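Local structure of HTH-type transcriptional regulator KdgR (Escherichia coli, 1YSP) at residues Ile11-Leu16 / Tyr36-Asp41; Glu22-Gly27 / Ala138-Ser143; Asp32-Ile37 / Tyr59-Gly64; Arg123-Pro128 / Ala159-Ala164. The protein represses the genes for 2-keto-3-deoxygluconate transport and breakdown and for the Entner-Doudoroff aldolase, the piece in this chain being its C-terminal IclR-type domain, without the DNA-binding part. All blocks are in the same frame, centred on the assembly; numbering follows the deposited sequence.

In the fold
All four contacts meet at one antiparallel sheet of the IclR C-terminal domain; contacts 2, 3 and 4 are buried, and contact 1 lies at the surface. Contact 2 is the sheet's centre: strands 24-30 and 136-142 joined mainly by backbone hydrogen bonds, with a water on one face. The other three set a helix against the sheet, with no direct hydrogen bond between their segments. Contacts 1 and 4 bring helices 4-20 and 151-172 to the face that carries L26 and L140. Contact 3 places helix 62-69 on the face of H25 and S141. Contacts 1 and 3 share strand 33-40, but contact 3 is almost wholly apolar, whereas in contact 1 the R14 side chain packs beside I40.

Contact 1: residues Ile11-Leu16 / Tyr36-Asp41; sequences IQMREL and YIHKID
M13 reaches from helix 4-20 across to H38 and I40 on strand 33-40, and it touches through CB, the sulfur and the terminal methyl. Its CB lies 3.6 Å from I40 CG1, so the base of the side chain is packed against the isoleucine. CG leaves anti to the carbonyl carbon (chi1 -70°), which carries the chain on toward the strand. The sulfur arrives at the edge of the H38 imidazole, near its plane, with M13 SD 3.6 Å from H38 CD2: a Met-aromatic contact at the rim of the ring. A bend at chi3 (72°) lays the terminal methyl along the strand backbone, M13 CE 3.8 Å from K39 CA and 3.7 Å from H38 O. The strand is irregular at this point, because I37 and H38 both face L26 of the neighbouring strand in a classic beta bulge. Next to it on the helix, R14 crosses I40 at about a right angle, its CG 3.7 Å from I40 CD1. The polar ends of R14 and H38 converge outside the two segments on D10 of the same helix: R14 NE forms a salt bridge with D10 OD1, and H38 NE2 is hydrogen-bonded to the same oxygen.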
loop_
_atom_site.group_PDB
_atom_site.type_symbol
_atom_site.label_atom_id
_atom_site.label_comp_id
_atom_site.label_asym_id
_atom_site.label_seq_id
_atom_site.Cartn_x
_atom_site.Cartn_y
_atom_site.Cartn_z
ATOM N N ILE A 11 -1.428 -16.984 -0.105
ATOM C CA ILE A 11 -0.282 -17.772 0.333
ATOM C C ILE A 11 0.861 -16.930 0.910
ATOM O O ILE A 11 1.420 -17.233 1.965
ATOM C CB ILE A 11 0.257 -18.684 -0.868
ATOM C CG1 ILE A 11 -0.820 -19.737 -1.205
ATOM C CG2 ILE A 11 1.598 -19.322 -0.552
ATOM C CD1 ILE A 11 -0.819 -20.181 -2.685
ATOM N N GLN A 12 1.199 -15.860 0.201
ATOM C CA GLN A 12 2.312 -15.027 0.615
ATOM C C GLN A 12 1.943 -14.161 1.826
ATOM O O GLN A 12 2.816 -13.859 2.676
ATOM C CB GLN A 12 2.803 -14.171 -0.564
ATOM C CG GLN A 12 3.300 -14.985 -1.748
ATOM C CD GLN A 12 4.455 -15.880 -1.384
ATOM O OE1 GLN A 12 5.325 -15.506 -0.581
ATOM N NE2 GLN A 12 4.479 -17.093 -1.967
ATOM N N MET A 13 0.677 -13.804 1.914
ATOM C CA MET A 13 0.172 -13.027 3.083
ATOM C C MET A 13 0.156 -13.881 4.352
ATOM O O MET A 13 0.510 -13.437 5.447
ATOM C CB MET A 13 -1.202 -12.472 2.785
ATOM C CG MET A 13 -1.188 -11.323 1.700
ATOM S SD MET A 13 -2.841 -10.939 1.096
ATOM C CE MET A 13 -3.591 -10.104 2.499
ATOM N N ARG A 14 -0.274 -15.139 4.205
ATOM C CA ARG A 14 -0.206 -16.064 5.348
ATOM C C ARG A 14 1.238 -16.263 5.807
ATOM O O ARG A 14 1.503 -16.248 7.019
ATOM C CB ARG A 14 -0.955 -17.385 5.068
ATOM C CG ARG A 14 -2.478 -17.201 4.951
ATOM C CD ARG A 14 -3.189 -18.395 4.214
ATOM N NE ARG A 14 -4.629 -18.193 4.261
ATOM C CZ ARG A 14 -5.439 -18.600 5.226
ATOM N NH1 ARG A 14 -4.985 -19.321 6.233
ATOM N NH2 ARG A 14 -6.710 -18.291 5.170
ATOM N N GLU A 15 2.175 -16.342 4.856
ATOM C CA GLU A 15 3.605 -16.353 5.156
ATOM C C GLU A 15 4.148 -15.085 5.920
ATOM O O GLU A 15 4.898 -15.189 6.907
ATOM C CB GLU A 15 4.408 -16.664 3.895
ATOM C CG GLU A 15 5.921 -16.733 4.082
ATOM C CD GLU A 15 6.438 -18.046 4.706
ATOM O OE1 GLU A 15 5.692 -18.813 5.359
ATOM O OE2 GLU A 15 7.633 -18.298 4.521
ATOM N N LEU A 16 3.752 -13.902 5.470
ATOM C CA LEU A 16 4.103 -12.684 6.214
ATOM C C LEU A 16 3.493 -12.674 7.617
ATOM O O LEU A 16 4.134 -12.227 8.558
ATOM C CB LEU A 16 3.602 -11.444 5.449
ATOM C CG LEU A 16 4.385 -11.086 4.189
ATOM C CD1 LEU A 16 3.501 -10.146 3.276
ATOM C CD2 LEU A 16 5.780 -10.458 4.545
ATOM N N TYR A 36 -9.941 -2.875 -0.071
ATOM C CA TYR A 36 -9.216 -4.059 0.423
ATOM C C TYR A 36 -9.829 -5.322 -0.185
ATOM O O TYR A 36 -10.986 -5.598 0.039
ATOM C CB TYR A 36 -9.188 -4.115 1.949
ATOM C CG TYR A 36 -8.357 -3.014 2.564
ATOM C CD1 TYR A 36 -7.047 -2.791 2.148
ATOM C CD2 TYR A 36 -8.865 -2.212 3.582
ATOM C CE1 TYR A 36 -6.277 -1.789 2.708
ATOM C CE2 TYR A 36 -8.078 -1.186 4.151
ATOM C CZ TYR A 36 -6.800 -0.985 3.700
ATOM O OH TYR A 36 -6.007 0.017 4.231
ATOM N N ILE A 37 -9.056 -6.040 -0.992
ATOM C CA ILE A 37 -9.533 -7.284 -1.615
ATOM C C ILE A 37 -9.152 -8.582 -0.850
ATOM O O ILE A 37 -9.861 -9.604 -0.988
ATOM C CB ILE A 37 -9.166 -7.351 -3.121
ATOM C CG1 ILE A 37 -7.641 -7.246 -3.337
ATOM C CG2 ILE A 37 -9.900 -6.211 -3.882
ATOM C CD1 ILE A 37 -7.163 -7.461 -4.779
ATOM N N HIS A 38 -8.074 -8.552 -0.044
ATOM C CA HIS A 38 -7.750 -9.671 0.878
ATOM C C HIS A 38 -7.175 -9.152 2.196
ATOM O O HIS A 38 -6.663 -8.043 2.247
ATOM C CB HIS A 38 -6.797 -10.687 0.230
ATOM C CG HIS A 38 -6.819 -12.051 0.873
ATOM N ND1 HIS A 38 -7.972 -12.639 1.353
ATOM C CD2 HIS A 38 -5.833 -12.961 1.059
ATOM C CE1 HIS A 38 -7.688 -13.842 1.828
ATOM N NE2 HIS A 38 -6.394 -14.063 1.666
ATOM N N LYS A 39 -7.293 -9.934 3.268
ATOM C CA LYS A 39 -6.694 -9.562 4.554
ATOM C C LYS A 39 -6.316 -10.834 5.306
ATOM O O LYS A 39 -7.045 -11.845 5.209
ATOM C CB LYS A 39 -7.731 -8.775 5.386
ATOM C CG LYS A 39 -7.164 -8.012 6.532
ATOM C CD LYS A 39 -8.257 -7.410 7.491
ATOM C CE LYS A 39 -7.614 -6.827 8.756
ATOM N NZ LYS A 39 -8.613 -6.450 9.790
ATOM N N ILE A 40 -5.184 -10.793 6.007
ATOM C CA ILE A 40 -4.835 -11.806 7.013
ATOM C C ILE A 40 -4.615 -11.052 8.331
ATOM O O ILE A 40 -3.702 -10.213 8.437
ATOM C CB ILE A 40 -3.588 -12.623 6.651
ATOM C CG1 ILE A 40 -3.704 -13.267 5.257
ATOM C CG2 ILE A 40 -3.244 -13.633 7.787
ATOM C CD1 ILE A 40 -4.767 -14.325 5.107
ATOM N N ASP A 41 -5.456 -11.354 9.323
ATOM C CA ASP A 41 -5.526 -10.573 10.566
ATOM C C ASP A 41 -4.415 -10.834 11.553
ATOM O O ASP A 41 -3.876 -11.939 11.618
ATOM C CB ASP A 41 -6.866 -10.792 11.270
ATOM C CG ASP A 41 -7.829 -9.642 11.064
ATOM O OD1 ASP A 41 -8.772 -9.808 10.260
ATOM O OD2 ASP A 41 -7.635 -8.568 11.695
#

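Contact 2: residues Glu22-Gly27 / Ala138-Ser143; sequences ETIHLG and AGLSIS
S141 and H25 face each other as a hydrogen-bonded pair, and their first torsions place the polar groups: S141 OG sits between its own backbone N and carbonyl carbon (chi1 76°), which brings it to 3.3 Å from H25 CB, while H25 CG stands anti to the carbonyl carbon (chi1 -75°) and carries the ring up from the sheet. A water in the ring plane is hydrogen-bonded to H25 ND1 at 3.0 Å, and also to S141 OG; it donates to T23 O. T23 O therefore has two partners, since S143 N also bonds to it at 2.8 Å. The antiparallel ladder runs through H25 with S141 and G27 with G139, each pair joined by two backbone bonds; S141 N to H25 O is the straightest, 169° at the hydrogen. The opposite face is apolar. I24 and L140 lie side by side there, and L26 CD1 rests 3.7 Å from A138 CB and 4.3 Å from L140 CD1. In place of L26 an alanine would probably keep the backbone ladder but take the methyl contact from A138 and L140 and leave a gap towards A9 of helix 4-20. At the far end E22 lays CB against I142 CG1 and sends OE2 to Y157. The chemistry is thus divided by face: a central sheet pair whose greasy side receives helices, while its other side holds one water shared by H25 ND1 and S141 OG, with a weak bond between H25 NE2 and R54 at the other end of the ring.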
loop_
_atom_site.group_PDB
_atom_site.type_symbol
_atom_site.label_atom_id
_atom_site.label_comp_id
_atom_site.label_asym_id
_atom_site.label_seq_id
_atom_site.Cartn_x
_atom_site.Cartn_y
_atom_site.Cartn_z
ATOM N N GLU A 22 1.898 -9.600 12.113
ATOM C CA GLU A 22 1.259 -8.303 11.855
ATOM C C GLU A 22 -0.001 -8.520 11.002
ATOM O O GLU A 22 -0.188 -9.640 10.466
ATOM C CB GLU A 22 2.233 -7.400 11.099
ATOM C CG GLU A 22 3.565 -7.012 11.836
ATOM C CD GLU A 22 3.385 -6.011 13.001
ATOM O OE1 GLU A 22 2.241 -5.634 13.297
ATOM O OE2 GLU A 22 4.408 -5.631 13.621
ATOM N N THR A 23 -0.836 -7.472 10.879
ATOM C CA THR A 23 -2.012 -7.468 10.009
ATOM C C THR A 23 -1.486 -7.240 8.588
ATOM O O THR A 23 -0.741 -6.279 8.338
ATOM C CB THR A 23 -3.043 -6.317 10.338
ATOM O OG1 THR A 23 -3.397 -6.312 11.723
ATOM C CG2 THR A 23 -4.341 -6.483 9.533
ATOM N N ILE A 24 -1.914 -8.091 7.661
ATOM C CA ILE A 24 -1.514 -7.987 6.231
ATOM C C ILE A 24 -2.750 -7.729 5.353
ATOM O O ILE A 24 -3.775 -8.387 5.510
ATOM C CB ILE A 24 -0.862 -9.318 5.744
ATOM C CG1 ILE A 24 -0.062 -10.010 6.861
ATOM C CG2 ILE A 24 -0.124 -9.145 4.405
ATOM C CD1 ILE A 24 1.163 -9.283 7.345
ATOM N N HIS A 25 -2.661 -6.711 4.474
ATOM C CA HIS A 25 -3.705 -6.333 3.526
ATOM C C HIS A 25 -3.253 -6.418 2.057
ATOM O O HIS A 25 -2.074 -6.220 1.710
ATOM C CB HIS A 25 -4.139 -4.857 3.767
ATOM C CG HIS A 25 -4.995 -4.678 4.977
ATOM N ND1 HIS A 25 -4.500 -4.242 6.185
ATOM C CD2 HIS A 25 -6.318 -4.905 5.170
ATOM C CE1 HIS A 25 -5.484 -4.168 7.063
ATOM N NE2 HIS A 25 -6.595 -4.583 6.477
ATOM N N LEU A 26 -4.231 -6.682 1.184
ATOM C CA LEU A 26 -4.039 -6.543 -0.264
ATOM C C LEU A 26 -5.138 -5.579 -0.725
ATOM O O LEU A 26 -6.316 -5.800 -0.441
ATOM C CB LEU A 26 -4.156 -7.892 -0.988
ATOM C CG LEU A 26 -3.850 -7.809 -2.481
ATOM C CD1 LEU A 26 -2.387 -7.629 -2.777
ATOM C CD2 LEU A 26 -4.395 -9.122 -3.152
ATOM N N GLY A 27 -4.749 -4.503 -1.413
ATOM C CA GLY A 27 -5.698 -3.448 -1.795
ATOM C C GLY A 27 -5.651 -3.185 -3.289
ATOM O O GLY A 27 -4.653 -3.376 -3.895
ATOM N N ALA A 138 -2.037 -3.976 -7.530
ATOM C CA ALA A 138 -2.459 -4.027 -6.138
ATOM C C ALA A 138 -1.319 -3.487 -5.293
ATOM O O ALA A 138 -0.205 -3.401 -5.749
ATOM C CB ALA A 138 -2.816 -5.486 -5.705
ATOM N N GLY A 139 -1.618 -3.177 -4.039
ATOM C CA GLY A 139 -0.575 -2.926 -3.069
ATOM C C GLY A 139 -0.707 -3.991 -2.008
ATOM O O GLY A 139 -1.806 -4.380 -1.633
ATOM N N LEU A 140 0.435 -4.403 -1.482
ATOM C CA LEU A 140 0.514 -5.400 -0.426
ATOM C C LEU A 140 1.114 -4.717 0.816
ATOM O O LEU A 140 2.225 -4.180 0.724
ATOM C CB LEU A 140 1.482 -6.464 -0.910
ATOM C CG LEU A 140 1.752 -7.613 0.110
ATOM C CD1 LEU A 140 0.445 -8.362 0.349
ATOM C CD2 LEU A 140 2.834 -8.584 -0.377
ATOM N N SER A 141 0.387 -4.745 1.929
ATOM C CA SER A 141 0.840 -3.974 3.100
ATOM C C SER A 141 0.910 -4.769 4.391
ATOM O O SER A 141 0.296 -5.837 4.537
ATOM C CB SER A 141 -0.072 -2.764 3.331
ATOM O OG SER A 141 -1.313 -3.161 3.927
ATOM N N ILE A 142 1.576 -4.159 5.374
ATOM C CA ILE A 142 1.702 -4.638 6.737
ATOM C C ILE A 142 1.318 -3.478 7.690
ATOM O O ILE A 142 1.701 -2.344 7.460
ATOM C CB ILE A 142 3.160 -5.098 6.950
ATOM C CG1 ILE A 142 3.460 -5.568 8.378
ATOM C CG2 ILE A 142 4.169 -4.011 6.470
ATOM C CD1 ILE A 142 4.475 -6.756 8.383
ATOM N N SER A 143 0.512 -3.761 8.703
ATOM C CA SER A 143 0.129 -2.755 9.708
ATOM C C SER A 143 1.228 -2.289 10.673
ATOM O O SER A 143 2.418 -2.291 10.350
ATOM C CB SER A 143 -0.957 -3.315 10.596
ATOM O OG SER A 143 -0.356 -4.018 11.663
HETATM O O HOH W 1 -1.573 -3.964 6.672
#

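Contact 3: residues Asp32-Ile37 / Tyr59-Gly64; sequences DSIVYI and YSTAIG
I34 meets the start of helix 62-69 with both of its branches. CG2 presses on the backbone, 3.4 Å from G64 CA, while CD1 comes tip to tip with T61, 3.5 Å from T61 OG1 and close to its CB and CG2 as well. Two residues along the strand, the Y36 ring turns its edge to the helix, and I63 CD1 lies in the ring plane at 3.5 Å from Y36 CE1. I63 CG1 leaves anti to the carbonyl carbon (chi1 -73°), which points the methyl at that edge. The helix cap fixes the T61 side of this contact. T61 is the N-cap residue, and its OG1 accepts from G64 N at 2.9 Å, although the bond is bent to 136°; the same hydroxyl is hydrogen-bonded to P57 O. Beyond, A62 and I63 rest on A126 of strand 123-130, and the Y36 ring meets that of H25 with planes about 30° apart, which joins this corner to the middle of the sheet. The hydroxyl facing I34 thus bonds within its own helix start and the residues just before it, and I34 meets it with carbon alone.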
loop_
_atom_site.group_PDB
_atom_site.type_symbol
_atom_site.label_atom_id
_atom_site.label_comp_id
_atom_site.label_asym_id
_atom_site.label_seq_id
_atom_site.Cartn_x
_atom_site.Cartn_y
_atom_site.Cartn_z
ATOM N N ASP A 32 -11.438 6.202 -7.367
ATOM C CA ASP A 32 -10.688 7.266 -6.666
ATOM C C ASP A 32 -10.475 6.920 -5.183
ATOM O O ASP A 32 -10.405 7.800 -4.296
ATOM C CB ASP A 32 -11.444 8.582 -6.749
ATOM C CG ASP A 32 -12.678 8.591 -5.857
ATOM O OD1 ASP A 32 -13.216 7.486 -5.594
ATOM O OD2 ASP A 32 -13.103 9.694 -5.410
ATOM N N SER A 33 -10.417 5.619 -4.912
ATOM C CA SER A 33 -10.208 5.133 -3.556
ATOM C C SER A 33 -9.516 3.773 -3.664
ATOM O O SER A 33 -9.356 3.255 -4.782
ATOM C CB SER A 33 -11.533 5.069 -2.792
ATOM O OG SER A 33 -12.387 4.099 -3.370
ATOM N N ILE A 34 -9.044 3.248 -2.535
ATOM C CA ILE A 34 -8.531 1.865 -2.496
ATOM C C ILE A 34 -9.640 0.953 -2.008
ATOM O O ILE A 34 -10.497 1.370 -1.247
ATOM C CB ILE A 34 -7.230 1.699 -1.630
ATOM C CG1 ILE A 34 -7.514 1.932 -0.127
ATOM C CG2 ILE A 34 -6.155 2.655 -2.145
ATOM C CD1 ILE A 34 -6.395 1.350 0.873
ATOM N N VAL A 35 -9.608 -0.302 -2.426
ATOM C CA VAL A 35 -10.532 -1.289 -1.869
ATOM C C VAL A 35 -9.707 -2.452 -1.308
ATOM O O VAL A 35 -8.856 -2.943 -1.994
ATOM C CB VAL A 35 -11.546 -1.832 -2.972
ATOM C CG1 VAL A 35 -10.804 -2.295 -4.237
ATOM C CG2 VAL A 35 -12.360 -2.990 -2.401
ATOM N N TYR A 36 -9.941 -2.875 -0.071
ATOM C CA TYR A 36 -9.216 -4.059 0.423
ATOM C C TYR A 36 -9.829 -5.322 -0.185
ATOM O O TYR A 36 -10.986 -5.598 0.039
ATOM C CB TYR A 36 -9.188 -4.115 1.949
ATOM C CG TYR A 36 -8.357 -3.014 2.564
ATOM C CD1 TYR A 36 -7.047 -2.791 2.148
ATOM C CD2 TYR A 36 -8.865 -2.212 3.582
ATOM C CE1 TYR A 36 -6.277 -1.789 2.708
ATOM C CE2 TYR A 36 -8.078 -1.186 4.151
ATOM C CZ TYR A 36 -6.800 -0.985 3.700
ATOM O OH TYR A 36 -6.007 0.017 4.231
ATOM N N ILE A 37 -9.056 -6.040 -0.992
ATOM C CA ILE A 37 -9.533 -7.284 -1.615
ATOM C C ILE A 37 -9.152 -8.582 -0.850
ATOM O O ILE A 37 -9.861 -9.604 -0.988
ATOM C CB ILE A 37 -9.166 -7.351 -3.121
ATOM C CG1 ILE A 37 -7.641 -7.246 -3.337
ATOM C CG2 ILE A 37 -9.900 -6.211 -3.882
ATOM C CD1 ILE A 37 -7.163 -7.461 -4.779
ATOM N N TYR A 59 -4.865 8.969 -0.706
ATOM C CA TYR A 59 -3.741 9.882 -0.334
ATOM C C TYR A 59 -3.218 9.647 1.096
ATOM O O TYR A 59 -2.142 10.167 1.477
ATOM C CB TYR A 59 -4.218 11.388 -0.467
ATOM C CG TYR A 59 -5.500 11.686 0.283
ATOM C CD1 TYR A 59 -5.469 12.074 1.637
ATOM C CD2 TYR A 59 -6.765 11.586 -0.354
ATOM C CE1 TYR A 59 -6.671 12.315 2.364
ATOM C CE2 TYR A 59 -7.964 11.852 0.352
ATOM C CZ TYR A 59 -7.924 12.200 1.686
ATOM O OH TYR A 59 -9.111 12.452 2.333
ATOM N N SER A 60 -3.963 8.876 1.890
ATOM C CA SER A 60 -3.640 8.655 3.325
ATOM C C SER A 60 -3.353 7.173 3.674
ATOM O O SER A 60 -3.170 6.839 4.889
ATOM C CB SER A 60 -4.803 9.106 4.204
ATOM O OG SER A 60 -5.993 8.366 3.906
ATOM N N THR A 61 -3.368 6.307 2.661
ATOM C CA THR A 61 -3.099 4.865 2.832
ATOM C C THR A 61 -1.764 4.509 2.180
ATOM O O THR A 61 -1.409 5.113 1.177
ATOM C CB THR A 61 -4.227 3.974 2.232
ATOM O OG1 THR A 61 -4.367 4.207 0.810
ATOM C CG2 THR A 61 -5.525 4.250 2.954
ATOM N N ALA A 62 -1.017 3.546 2.734
ATOM C CA ALA A 62 0.221 3.107 2.139
ATOM C C ALA A 62 -0.079 2.439 0.759
ATOM O O ALA A 62 0.636 2.654 -0.204
ATOM C CB ALA A 62 1.008 2.141 3.106
ATOM N N ILE A 63 -1.142 1.676 0.696
ATOM C CA ILE A 63 -1.527 0.978 -0.593
ATOM C C ILE A 63 -1.934 2.011 -1.661
ATOM O O ILE A 63 -1.617 1.883 -2.858
ATOM C CB ILE A 63 -2.672 -0.055 -0.323
ATOM C CG1 ILE A 63 -2.107 -1.296 0.439
ATOM C CG2 ILE A 63 -3.364 -0.473 -1.661
ATOM C CD1 ILE A 63 -3.229 -2.166 1.090
ATOM N N GLY A 64 -2.694 3.025 -1.243
ATOM C CA GLY A 64 -3.058 4.118 -2.158
ATOM C C GLY A 64 -1.830 4.757 -2.757
ATOM O O GLY A 64 -1.759 4.971 -3.973
#

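Contact 4: residues Arg123-Pro128 / Ala159-Ala164; sequences RCIAVP and AMLHTA
V127, L161 and H162 carry nearly all of this contact, V127 standing on the strand and the other two side by side on helix 151-172. The two methyls of V127 divide the work. CG2 lies against the base of the leucine, 3.6 Å from L161 CB and equally close to L161 O. CG1 sits over one face of the H162 ring, a CH-pi contact in which V127 CG1 is 3.7 Å from the ring centroid and 24° off the normal, shifted toward the rim at CE1. The H162 torsion (chi1 -84°) swings the imidazole off the helix to lie beside the strand, where a water in the ring plane is hydrogen-bonded to H162 ND1 and donates to P128 O. Replacing H162 by an alanine would remove the ring and is likely to cost V127 CG1 the ring face it packs on and the water at P128 O its second partner. L161 CD1 turns the other way along the strand, 3.6 Å from I125 O and 4.0 Å from I125 CG2. I125 also touches L154, Y157 and V158 of this helix, whereas A126, between I125 and V127, points to the opposite side of the sheet. Strand and helix axes cross at -33°. This is an antiparallel sheet with helices on both faces, the build of the IclR C-terminal domain, which belongs to the GAF clan.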
loop_
_atom_site.group_PDB
_atom_site.type_symbol
_atom_site.label_atom_id
_atom_site.label_comp_id
_atom_site.label_asym_id
_atom_site.label_seq_id
_atom_site.Cartn_x
_atom_site.Cartn_y
_atom_site.Cartn_z
ATOM N N ARG A 123 0.216 2.687 11.878
ATOM C CA ARG A 123 1.178 2.872 10.807
ATOM C C ARG A 123 1.128 1.668 9.872
ATOM O O ARG A 123 0.909 0.546 10.330
ATOM C CB ARG A 123 2.581 3.101 11.331
ATOM C CG ARG A 123 3.493 3.542 10.209
ATOM C CD ARG A 123 4.970 3.418 10.450
ATOM N NE ARG A 123 5.546 4.419 11.312
ATOM C CZ ARG A 123 6.639 5.129 11.031
ATOM N NH1 ARG A 123 7.264 5.017 9.859
ATOM N NH2 ARG A 123 7.111 5.972 11.935
ATOM N N CYS A 124 1.299 1.923 8.576
ATOM C CA CYS A 124 1.278 0.860 7.557
ATOM C C CYS A 124 2.417 1.083 6.585
ATOM O O CYS A 124 2.883 2.235 6.381
ATOM C CB CYS A 124 -0.083 0.835 6.830
ATOM S SG CYS A 124 -1.439 0.236 7.889
ATOM N N ILE A 125 2.941 -0.015 6.030
ATOM C CA ILE A 125 3.991 0.055 5.040
ATOM C C ILE A 125 3.505 -0.826 3.857
ATOM O O ILE A 125 2.920 -1.883 4.121
ATOM C CB ILE A 125 5.359 -0.523 5.508
ATOM C CG1 ILE A 125 5.848 0.124 6.841
ATOM C CG2 ILE A 125 6.390 -0.471 4.346
ATOM C CD1 ILE A 125 6.925 -0.727 7.528
ATOM N N ALA A 126 3.714 -0.381 2.609
ATOM C CA ALA A 126 3.192 -1.198 1.469
ATOM C C ALA A 126 4.127 -1.182 0.313
ATOM O O ALA A 126 4.926 -0.239 0.175
ATOM C CB ALA A 126 1.821 -0.694 1.026
ATOM N N VAL A 127 3.998 -2.217 -0.554
ATOM C CA VAL A 127 4.809 -2.360 -1.723
ATOM C C VAL A 127 3.925 -2.683 -2.918
ATOM O O VAL A 127 2.848 -3.218 -2.746
ATOM C CB VAL A 127 5.932 -3.475 -1.606
ATOM C CG1 VAL A 127 7.014 -3.077 -0.513
ATOM C CG2 VAL A 127 5.316 -4.847 -1.396
ATOM N N PRO A 128 4.386 -2.304 -4.127
ATOM C CA PRO A 128 3.590 -2.572 -5.341
ATOM C C PRO A 128 3.567 -4.058 -5.776
ATOM O O PRO A 128 4.607 -4.730 -5.694
ATOM C CB PRO A 128 4.291 -1.712 -6.384
ATOM C CG PRO A 128 5.766 -1.687 -5.926
ATOM C CD PRO A 128 5.629 -1.552 -4.417
ATOM N N ALA A 159 11.719 -5.567 3.175
ATOM C CA ALA A 159 12.409 -6.665 2.486
ATOM C C ALA A 159 11.486 -7.864 2.368
ATOM O O ALA A 159 11.351 -8.435 1.265
ATOM C CB ALA A 159 13.713 -7.021 3.210
ATOM N N MET A 160 10.761 -8.186 3.441
ATOM C CA MET A 160 9.827 -9.338 3.360
ATOM C C MET A 160 8.610 -9.052 2.458
ATOM O O MET A 160 8.095 -9.956 1.781
ATOM C CB MET A 160 9.308 -9.742 4.730
ATOM C CG MET A 160 10.399 -10.279 5.687
ATOM S SD MET A 160 9.660 -10.642 7.300
ATOM C CE MET A 160 9.632 -9.048 8.062
ATOM N N LEU A 161 8.098 -7.814 2.505
ATOM C CA LEU A 161 7.015 -7.412 1.546
ATOM C C LEU A 161 7.481 -7.588 0.086
ATOM O O LEU A 161 6.720 -8.095 -0.752
ATOM C CB LEU A 161 6.613 -5.938 1.798
ATOM C CG LEU A 161 5.675 -5.783 2.966
ATOM C CD1 LEU A 161 5.555 -4.262 3.305
ATOM C CD2 LEU A 161 4.294 -6.367 2.672
ATOM N N HIS A 162 8.680 -7.109 -0.220
ATOM C CA HIS A 162 9.222 -7.185 -1.581
ATOM C C HIS A 162 9.350 -8.633 -2.051
ATOM O O HIS A 162 8.960 -8.975 -3.181
ATOM C CB HIS A 162 10.555 -6.480 -1.680
ATOM C CG HIS A 162 10.434 -5.003 -1.903
ATOM N ND1 HIS A 162 9.497 -4.452 -2.759
ATOM C CD2 HIS A 162 11.159 -3.968 -1.422
ATOM C CE1 HIS A 162 9.635 -3.138 -2.765
ATOM N NE2 HIS A 162 10.635 -2.819 -1.966
ATOM N N THR A 163 9.863 -9.491 -1.192
ATOM C CA THR A 163 9.871 -10.959 -1.509
ATOM C C THR A 163 8.495 -11.501 -1.824
ATOM O O THR A 163 8.286 -12.147 -2.880
ATOM C CB THR A 163 10.516 -11.751 -0.342
ATOM O OG1 THR A 163 11.811 -11.198 -0.112
ATOM C CG2 THR A 163 10.617 -13.272 -0.666
ATOM N N ALA A 164 7.541 -11.245 -0.933
ATOM C CA ALA A 164 6.164 -11.697 -1.116
ATOM C C ALA A 164 5.564 -11.155 -2.419
ATOM O O ALA A 164 5.017 -11.926 -3.252
ATOM C CB ALA A 164 5.301 -11.251 0.090
HETATM O O HOH W 2 7.326 -4.561 -4.761
#